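Local coordinates for protein teichoic acid D-alanine hydrolase (Staphylococcus aureus, PDB 5ZH8) that removes D-alanyl groups from wall teichoic acid and lipoteichoic acid and affects methicillin resistance, autolysis and cell wall structure, at residues 262-267 / 365-370; 170-175 / 325-330. All blocks are in the same frame, centred on the assembly; numbering follows the deposited sequence.

Interaction 1. Residues 262-267 / 365-370; sequences KGYAYN and LNVKGN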
ATOM      1  N   LYS A 262      -5.252  13.800   7.848  1.00 56.61           N
ATOM      2  CA  LYS A 262      -4.197  13.722   6.853  1.00 57.54           C
ATOM      3  C   LYS A 262      -3.752  12.268   6.763  1.00 56.08           C
ATOM      4  O   LYS A 262      -3.611  11.594   7.783  1.00 55.04           O
ATOM      5  CB  LYS A 262      -3.021  14.616   7.256  1.00 60.13           C
ATOM      6  CG  LYS A 262      -3.411  16.067   7.490  1.00 62.08           C
ATOM      7  CD  LYS A 262      -2.261  16.909   8.034  1.00 64.74           C
ATOM      8  CE  LYS A 262      -1.288  17.337   6.948  1.00 66.68           C
ATOM      9  NZ  LYS A 262      -0.162  18.151   7.501  1.00 69.76           N
ATOM     10  N   GLY A 263      -3.540  11.793   5.542  1.00 56.25           N
ATOM     11  CA  GLY A 263      -3.096  10.424   5.302  1.00 55.59           C
ATOM     12  C   GLY A 263      -1.598  10.378   5.115  1.00 57.87           C
ATOM     13  O   GLY A 263      -0.996  11.342   4.638  1.00 59.86           O
ATOM     14  N   TYR A 264      -0.992   9.254   5.485  1.00 57.96           N
ATOM     15  CA  TYR A 264       0.465   9.132   5.465  1.00 60.18           C
ATOM     16  C   TYR A 264       0.936   7.799   4.893  1.00 61.09           C
ATOM     17  O   TYR A 264       0.254   6.778   4.995  1.00 58.79           O
ATOM     18  CB  TYR A 264       1.020   9.311   6.875  1.00 59.99           C
ATOM     19  CG  TYR A 264       0.771  10.681   7.451  1.00 60.56           C
ATOM     20  CD1 TYR A 264       1.674  11.714   7.241  1.00 62.93           C
ATOM     21  CD2 TYR A 264      -0.367  10.949   8.202  1.00 58.99           C
ATOM     22  CE1 TYR A 264       1.457  12.975   7.765  1.00 64.03           C
ATOM     23  CE2 TYR A 264      -0.598  12.210   8.724  1.00 60.14           C
ATOM     24  CZ  TYR A 264       0.322  13.221   8.508  1.00 62.68           C
ATOM     25  OH  TYR A 264       0.104  14.477   9.028  1.00 63.99           O
ATOM     26  N   ALA A 265       2.115   7.830   4.288  1.00 65.01           N
ATOM     27  CA  ALA A 265       2.784   6.625   3.838  1.00 67.19           C
ATOM     28  C   ALA A 265       4.295   6.799   3.971  1.00 71.66           C
ATOM     29  O   ALA A 265       4.794   7.907   3.805  1.00 73.83           O
ATOM     30  CB  ALA A 265       2.396   6.331   2.402  1.00 67.12           C
ATOM     31  N   TYR A 266       4.994   5.721   4.331  1.00 74.33           N
ATOM     32  CA  TYR A 266       6.454   5.663   4.235  1.00 79.03           C
ATOM     33  C   TYR A 266       6.786   4.989   2.906  1.00 82.04           C
ATOM     34  O   TYR A 266       6.545   3.789   2.745  1.00 81.95           O
ATOM     35  CB  TYR A 266       7.102   4.790   5.317  1.00 79.35           C
ATOM     36  CG  TYR A 266       6.691   5.031   6.741  1.00 78.35           C
ATOM     37  CD1 TYR A 266       5.597   4.369   7.283  1.00 75.92           C
ATOM     38  CD2 TYR A 266       7.421   5.884   7.560  1.00 80.17           C
ATOM     39  CE1 TYR A 266       5.225   4.564   8.606  1.00 75.27           C
ATOM     40  CE2 TYR A 266       7.062   6.086   8.885  1.00 79.43           C
ATOM     41  CZ  TYR A 266       5.963   5.424   9.404  1.00 77.13           C
ATOM     42  OH  TYR A 266       5.592   5.628  10.716  1.00 77.04           O
ATOM     43  N   ASN A 267       7.343   5.731   1.960  1.00 86.49           N
ATOM     44  CA  ASN A 267       7.932   5.123   0.760  1.00 89.73           C
ATOM     45  C   ASN A 267       9.440   5.226   0.921  1.00 93.02           C
ATOM     46  O   ASN A 267      10.168   4.233   0.876  1.00 94.27           O
ATOM     47  CB  ASN A 267       7.435   5.812  -0.524  1.00 91.46           C
ATOM     48  CG  ASN A 267       8.554   6.029  -1.553  1.00 96.10           C
ATOM     49  OD1 ASN A 267       9.681   6.401  -1.204  1.00 99.19           O
ATOM     50  ND2 ASN A 267       8.234   5.815  -2.831  1.00 97.36           N
ATOM     51  N   LEU A 365      -8.092   4.294   9.258  1.00 46.36           N
ATOM     52  CA  LEU A 365      -6.651   4.322   9.407  1.00 47.44           C
ATOM     53  C   LEU A 365      -6.058   5.417   8.521  1.00 48.30           C
ATOM     54  O   LEU A 365      -6.235   5.382   7.311  1.00 47.76           O
ATOM     55  CB  LEU A 365      -6.107   2.954   9.003  1.00 47.32           C
ATOM     56  CG  LEU A 365      -4.624   2.689   9.194  1.00 48.69           C
ATOM     57  CD1 LEU A 365      -4.264   2.632  10.674  1.00 49.41           C
ATOM     58  CD2 LEU A 365      -4.270   1.391   8.486  1.00 48.64           C
ATOM     59  N   ASN A 366      -5.357   6.380   9.124  1.00 49.70           N
ATOM     60  CA  ASN A 366      -4.746   7.493   8.371  1.00 50.84           C
ATOM     61  C   ASN A 366      -3.217   7.402   8.215  1.00 52.43           C
ATOM     62  O   ASN A 366      -2.599   8.296   7.647  1.00 53.98           O
ATOM     63  CB  ASN A 366      -5.165   8.852   8.944  1.00 51.52           C
ATOM     64  CG  ASN A 366      -4.674   9.084  10.356  1.00 52.32           C
ATOM     65  OD1 ASN A 366      -4.904   8.271  11.240  1.00 51.50           O
ATOM     66  ND2 ASN A 366      -4.021  10.217  10.579  1.00 54.26           N
ATOM     67  N   VAL A 367      -2.610   6.328   8.715  1.00 52.55           N
ATOM     68  CA  VAL A 367      -1.257   5.945   8.301  1.00 53.91           C
ATOM     69  C   VAL A 367      -1.405   4.632   7.537  1.00 53.33           C
ATOM     70  O   VAL A 367      -1.871   3.636   8.081  1.00 52.15           O
ATOM     71  CB  VAL A 367      -0.295   5.765   9.488  1.00 54.65           C
ATOM     72  CG1 VAL A 367       1.101   5.438   8.986  1.00 56.19           C
ATOM     73  CG2 VAL A 367      -0.273   7.016  10.353  1.00 55.66           C
ATOM     74  N   LYS A 368      -1.021   4.642   6.266  1.00 54.59           N
ATOM     75  CA  LYS A 368      -1.291   3.515   5.383  1.00 54.20           C
ATOM     76  C   LYS A 368      -0.699   2.227   5.932  1.00 53.99           C
ATOM     77  O   LYS A 368       0.433   2.202   6.425  1.00 55.06           O
ATOM     78  CB  LYS A 368      -0.736   3.778   3.989  1.00 56.29           C
ATOM     79  CG  LYS A 368      -1.217   2.797   2.937  1.00 56.16           C
ATOM     80  CD  LYS A 368      -0.707   3.220   1.561  1.00 58.39           C
ATOM     81  CE  LYS A 368      -1.290   2.364   0.449  1.00 58.38           C
ATOM     82  NZ  LYS A 368      -1.062   0.905   0.679  1.00 58.37           N
ATOM     83  N   GLY A 369      -1.481   1.160   5.838  1.00 52.42           N
ATOM     84  CA  GLY A 369      -1.069  -0.141   6.330  1.00 52.40           C
ATOM     85  C   GLY A 369      -2.192  -1.132   6.163  1.00 50.83           C
ATOM     86  O   GLY A 369      -3.173  -0.852   5.494  1.00 49.94           O
ATOM     87  N   ASN A 370      -2.046  -2.293   6.783  1.00 50.73           N
ATOM     88  CA  ASN A 370      -3.013  -3.369   6.634  1.00 49.47           C
ATOM     89  C   ASN A 370      -4.179  -3.187   7.607  1.00 48.05           C
ATOM     90  O   ASN A 370      -4.104  -3.573   8.780  1.00 48.62           O
ATOM     91  CB  ASN A 370      -2.322  -4.710   6.858  1.00 50.31           C
ATOM     92  CG  ASN A 370      -3.158  -5.881   6.405  1.00 49.86           C
ATOM     93  OD1 ASN A 370      -4.375  -5.777   6.269  1.00 48.36           O
ATOM     94  ND2 ASN A 370      -2.501  -7.011   6.172  1.00 51.23           N
TER

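Interaction 2. Residues 170-175 / 325-330; sequences LMLHQS and YPDEYR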
ATOM      1  N   LEU A 170     -22.130  -0.796 -14.906  1.00 55.29           N
ATOM      2  CA  LEU A 170     -21.294   0.175 -14.211  1.00 54.29           C
ATOM      3  C   LEU A 170     -21.325  -0.101 -12.714  1.00 52.02           C
ATOM      4  O   LEU A 170     -20.288  -0.212 -12.069  1.00 51.53           O
ATOM      5  CB  LEU A 170     -21.790   1.595 -14.454  1.00 54.54           C
ATOM      6  CG  LEU A 170     -21.829   2.128 -15.880  1.00 57.10           C
ATOM      7  CD1 LEU A 170     -22.611   3.430 -15.909  1.00 57.22           C
ATOM      8  CD2 LEU A 170     -20.429   2.351 -16.413  1.00 58.70           C
ATOM      9  N   MET A 171     -22.534  -0.208 -12.177  1.00 51.15           N
ATOM     10  CA  MET A 171     -22.760  -0.473 -10.760  1.00 49.44           C
ATOM     11  C   MET A 171     -22.017  -1.717 -10.274  1.00 49.53           C
ATOM     12  O   MET A 171     -21.465  -1.717  -9.175  1.00 48.61           O
ATOM     13  CB  MET A 171     -24.269  -0.614 -10.501  1.00 48.93           C
ATOM     14  CG  MET A 171     -24.666  -0.886  -9.059  1.00 47.32           C
ATOM     15  SD  MET A 171     -24.619  -2.635  -8.612  1.00 47.17           S
ATOM     16  CE  MET A 171     -26.027  -3.284  -9.502  1.00 48.40           C
ATOM     17  N   LEU A 172     -21.997  -2.763 -11.097  1.00 51.14           N
ATOM     18  CA  LEU A 172     -21.368  -4.038 -10.734  1.00 51.41           C
ATOM     19  C   LEU A 172     -19.879  -4.130 -11.113  1.00 52.48           C
ATOM     20  O   LEU A 172     -19.258  -5.174 -10.899  1.00 53.43           O
ATOM     21  CB  LEU A 172     -22.122  -5.211 -11.389  1.00 52.85           C
ATOM     22  CG  LEU A 172     -23.577  -5.487 -10.996  1.00 52.24           C
ATOM     23  CD1 LEU A 172     -24.182  -6.525 -11.927  1.00 54.06           C
ATOM     24  CD2 LEU A 172     -23.700  -5.937  -9.552  1.00 50.62           C
ATOM     25  N   HIS A 173     -19.312  -3.053 -11.659  1.00 52.77           N
ATOM     26  CA  HIS A 173     -17.927  -3.038 -12.163  1.00 54.03           C
ATOM     27  C   HIS A 173     -17.669  -4.093 -13.239  1.00 56.30           C
ATOM     28  O   HIS A 173     -16.787  -4.928 -13.090  1.00 57.08           O
ATOM     29  CB  HIS A 173     -16.907  -3.192 -11.023  1.00 52.75           C
ATOM     30  CG  HIS A 173     -16.921  -2.067 -10.038  1.00 50.82           C
ATOM     31  ND1 HIS A 173     -16.586  -0.773 -10.377  1.00 51.20           N
ATOM     32  CD2 HIS A 173     -17.207  -2.050  -8.716  1.00 48.78           C
ATOM     33  CE1 HIS A 173     -16.683  -0.004  -9.307  1.00 49.57           C
ATOM     34  NE2 HIS A 173     -17.064  -0.753  -8.287  1.00 48.05           N
ATOM     35  N   GLN A 174     -18.442  -4.042 -14.322  1.00 57.79           N
ATOM     36  CA  GLN A 174     -18.258  -4.941 -15.464  1.00 60.43           C
ATOM     37  C   GLN A 174     -18.651  -4.259 -16.776  1.00 62.62           C
ATOM     38  O   GLN A 174     -19.244  -4.877 -17.663  1.00 64.34           O
ATOM     39  CB  GLN A 174     -19.062  -6.227 -15.261  1.00 60.31           C
ATOM     40  CG  GLN A 174     -20.552  -6.006 -15.053  1.00 59.17           C
ATOM     41  CD  GLN A 174     -21.331  -7.306 -14.924  1.00 59.51           C
ATOM     42  OE1 GLN A 174     -20.831  -8.299 -14.391  1.00 59.45           O
ATOM     43  NE2 GLN A 174     -22.565  -7.302 -15.411  1.00 59.62           N
ATOM     44  N   SER A 175     -18.285  -2.987 -16.898  1.00 62.75           N
ATOM     45  CA  SER A 175     -18.668  -2.167 -18.043  1.00 64.66           C
ATOM     46  C   SER A 175     -17.736  -2.341 -19.239  1.00 68.13           C
ATOM     47  O   SER A 175     -18.147  -2.169 -20.385  1.00 70.20           O
ATOM     48  CB  SER A 175     -18.694  -0.699 -17.628  1.00 63.42           C
ATOM     49  OG  SER A 175     -17.423  -0.278 -17.170  1.00 63.13           O
ATOM     50  N   TYR A 325     -29.008  -9.701  -7.934  1.00 49.07           N
ATOM     51  CA  TYR A 325     -27.769  -9.436  -7.208  1.00 47.96           C
ATOM     52  C   TYR A 325     -26.814 -10.616  -7.406  1.00 49.54           C
ATOM     53  O   TYR A 325     -26.672 -11.453  -6.516  1.00 49.50           O
ATOM     54  CB  TYR A 325     -28.067  -9.240  -5.722  1.00 46.56           C
ATOM     55  CG  TYR A 325     -28.909  -8.023  -5.431  1.00 45.73           C
ATOM     56  CD1 TYR A 325     -28.340  -6.762  -5.383  1.00 44.56           C
ATOM     57  CD2 TYR A 325     -30.277  -8.131  -5.207  1.00 46.41           C
ATOM     58  CE1 TYR A 325     -29.107  -5.638  -5.121  1.00 44.07           C
ATOM     59  CE2 TYR A 325     -31.056  -7.020  -4.938  1.00 45.87           C
ATOM     60  CZ  TYR A 325     -30.462  -5.772  -4.896  1.00 44.72           C
ATOM     61  OH  TYR A 325     -31.215  -4.646  -4.634  1.00 44.70           O
ATOM     62  N   PRO A 326     -26.168 -10.696  -8.585  1.00 51.18           N
ATOM     63  CA  PRO A 326     -25.335 -11.854  -8.934  1.00 53.16           C
ATOM     64  C   PRO A 326     -24.051 -11.973  -8.126  1.00 52.86           C
ATOM     65  O   PRO A 326     -23.590 -13.081  -7.873  1.00 54.17           O
ATOM     66  CB  PRO A 326     -25.003 -11.612 -10.407  1.00 54.41           C
ATOM     67  CG  PRO A 326     -25.065 -10.139 -10.564  1.00 52.85           C
ATOM     68  CD  PRO A 326     -26.179  -9.693  -9.666  1.00 51.39           C
ATOM     69  N   ASP A 327     -23.482 -10.842  -7.735  1.00 51.69           N
ATOM     70  CA  ASP A 327     -22.201 -10.815  -7.044  1.00 51.52           C
ATOM     71  C   ASP A 327     -22.396 -10.378  -5.605  1.00 49.97           C
ATOM     72  O   ASP A 327     -23.469  -9.904  -5.229  1.00 49.54           O
ATOM     73  CB  ASP A 327     -21.233  -9.857  -7.761  1.00 51.60           C
ATOM     74  CG  ASP A 327     -21.098 -10.164  -9.254  1.00 53.87           C
ATOM     75  OD1 ASP A 327     -21.143 -11.365  -9.584  1.00 56.13           O
ATOM     76  OD2 ASP A 327     -20.998  -9.234 -10.090  1.00 54.15           O
ATOM     77  N   GLU A 328     -21.354 -10.551  -4.800  1.00 49.59           N
ATOM     78  CA  GLU A 328     -21.348 -10.050  -3.430  1.00 48.09           C
ATOM     79  C   GLU A 328     -21.430  -8.533  -3.463  1.00 46.60           C
ATOM     80  O   GLU A 328     -22.108  -7.917  -2.635  1.00 45.56           O
ATOM     81  CB  GLU A 328     -20.077 -10.488  -2.695  1.00 48.22           C
ATOM     82  CG  GLU A 328     -19.990 -11.985  -2.456  1.00 49.76           C
ATOM     83  CD  GLU A 328     -18.767 -12.396  -1.654  1.00 50.10           C
ATOM     84  OE1 GLU A 328     -17.782 -11.622  -1.602  1.00 49.37           O
ATOM     85  OE2 GLU A 328     -18.791 -13.505  -1.075  1.00 51.22           O
ATOM     86  N   TYR A 329     -20.746  -7.943  -4.439  1.00 46.72           N
ATOM     87  CA  TYR A 329     -20.730  -6.496  -4.612  1.00 45.64           C
ATOM     88  C   TYR A 329     -22.043  -5.981  -5.198  1.00 45.27           C
ATOM     89  O   TYR A 329     -22.565  -6.551  -6.145  1.00 46.42           O
ATOM     90  CB  TYR A 329     -19.575  -6.090  -5.525  1.00 46.31           C
ATOM     91  CG  TYR A 329     -19.254  -4.620  -5.481  1.00 45.72           C
ATOM     92  CD1 TYR A 329     -18.498  -4.099  -4.454  1.00 44.90           C
ATOM     93  CD2 TYR A 329     -19.708  -3.749  -6.465  1.00 46.23           C
ATOM     94  CE1 TYR A 329     -18.185  -2.763  -4.397  1.00 44.57           C
ATOM     95  CE2 TYR A 329     -19.403  -2.400  -6.413  1.00 45.72           C
ATOM     96  CZ  TYR A 329     -18.640  -1.918  -5.375  1.00 44.97           C
ATOM     97  OH  TYR A 329     -18.311  -0.587  -5.297  1.00 45.31           O
ATOM     98  N   ARG A 330     -22.571  -4.915  -4.610  1.00 43.84           N
ATOM     99  CA  ARG A 330     -23.681  -4.172  -5.196  1.00 43.88           C
ATOM    100  C   ARG A 330     -23.740  -2.769  -4.594  1.00 43.16           C
ATOM    101  O   ARG A 330     -23.446  -2.576  -3.406  1.00 42.33           O
ATOM    102  CB  ARG A 330     -25.030  -4.889  -4.997  1.00 44.08           C
ATOM    103  CG  ARG A 330     -25.709  -4.658  -3.641  1.00 43.12           C
ATOM    104  CD  ARG A 330     -24.927  -5.269  -2.478  1.00 42.36           C
ATOM    105  NE  ARG A 330     -24.642  -6.672  -2.739  1.00 42.93           N
ATOM    106  CZ  ARG A 330     -25.542  -7.645  -2.683  1.00 43.49           C
ATOM    107  NH1 ARG A 330     -26.802  -7.396  -2.347  1.00 43.44           N
ATOM    108  NH2 ARG A 330     -25.176  -8.884  -2.963  1.00 44.48           N
TER

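Interaction 1. Residues 262-267 / 365-370
The side-chain nitrogen ND2 of Asn366 is shared by two backbone carbonyls. Across the contact ND2 donates to Lys262 O at 3.1 Å. The acceptor lies in the amide plane. The bond is fairly straight, with ND2 nearly in line with the C=O. The other carbonyl is that of Tyr108. Asn366 OD1 takes a bond from Asn89, so both ends of the amide are held and its rotation is fixed. CG of Asn366 sits between its backbone N and carbonyl carbon (chi1 64°), which brings ND2 edge-on to Lys262 O. Beyond it the two chains run parallel. Tyr264 sits in a single beta bridge with Val367. The bond from Lys368 N to Tyr264 O is 2.8 Å and nearly straight. The one from Tyr264 N to Asn366 O is weak. Val367 CG1 lies obliquely to the Tyr266 ring, 4.2 Å from CE1, and CG2 lies near Tyr264 CB. The Tyr264 hydroxyl is held by the Glu112 carboxylate and the backbone N of Phe111. Asn370 of the second subunit packs on Tyr266 and Val367. Strand 264-265 pairs on with strand 272-273, while 365-370 leads from strand 359-365 of the large sheet to helix 371-382, which Asn370 N-caps.

Interaction 2. Residues 170-175 / 325-330
His173 and Tyr329 form the close, buried side of this contact. Their rings lie obliquely, centroids 4.9 Å apart and planes at 45°. The imidazole lies beside the CE2 and OH end of the phenol. A weak bond runs from His173 NE2 to Tyr329 OH, 3.2 Å long. The imidazole is thus held at ND1 by a hydrogen bond with Asn215 and only weakly at NE2. Met171 O lies at the edge of the Tyr329 ring, in its plane, 3.5 Å from CE2. The same carbonyl also bonds to the hydroxyl of Tyr216. Leu172 belongs to this packed part, its CD2 3.6 Å from Tyr329 O and its CD1 meeting Pro326 CG. The positive phi of His173 (58°) belongs to a Schellman motif that ends helix 167-171. The chain leaves the helix there, and the CB of His173 points toward 325-330. The Leu-His-x-Ser sequence here is a familiar signature of the beta-lactamase family. Lys130, at the lysine position of the family's Ser-x-x-Lys sequence, touches both rings. The bent Met171 chain brings SD to 3.9 Å from Arg330 CA. The Arg330 guanidinium turns back to its own loop, with NE 2.8 Å from Glu328 O, and on to the backbone carbonyls of Leu316 and Glu319. Pro326, Asp327 and Gln174 form the looser, partly exposed margin, where Gln174 NE2 bonds instead to Asp169.

In the fold
The two interactions lie in one beta-lactamase-family fold, with centres 29 Å apart and nearest atoms about 17 Å apart. They do not touch. Their segments alternate along the chain: 170-175, 262-267, 325-330, then 365-370. The large antiparallel sheet links them. Interaction 1 uses the loop that follows strand 359-365, and interaction 2 uses the edge strand 329-330, with three strands between. Each contact ties this sheet region to a part of the long region between strands 99-106 and 329-330. Interaction 1 lies by the second subunit. Interaction 2 is inside one chain, near helices 129-142 and 213-227. It includes one of the family's signature sequences and touches the lysine of the other.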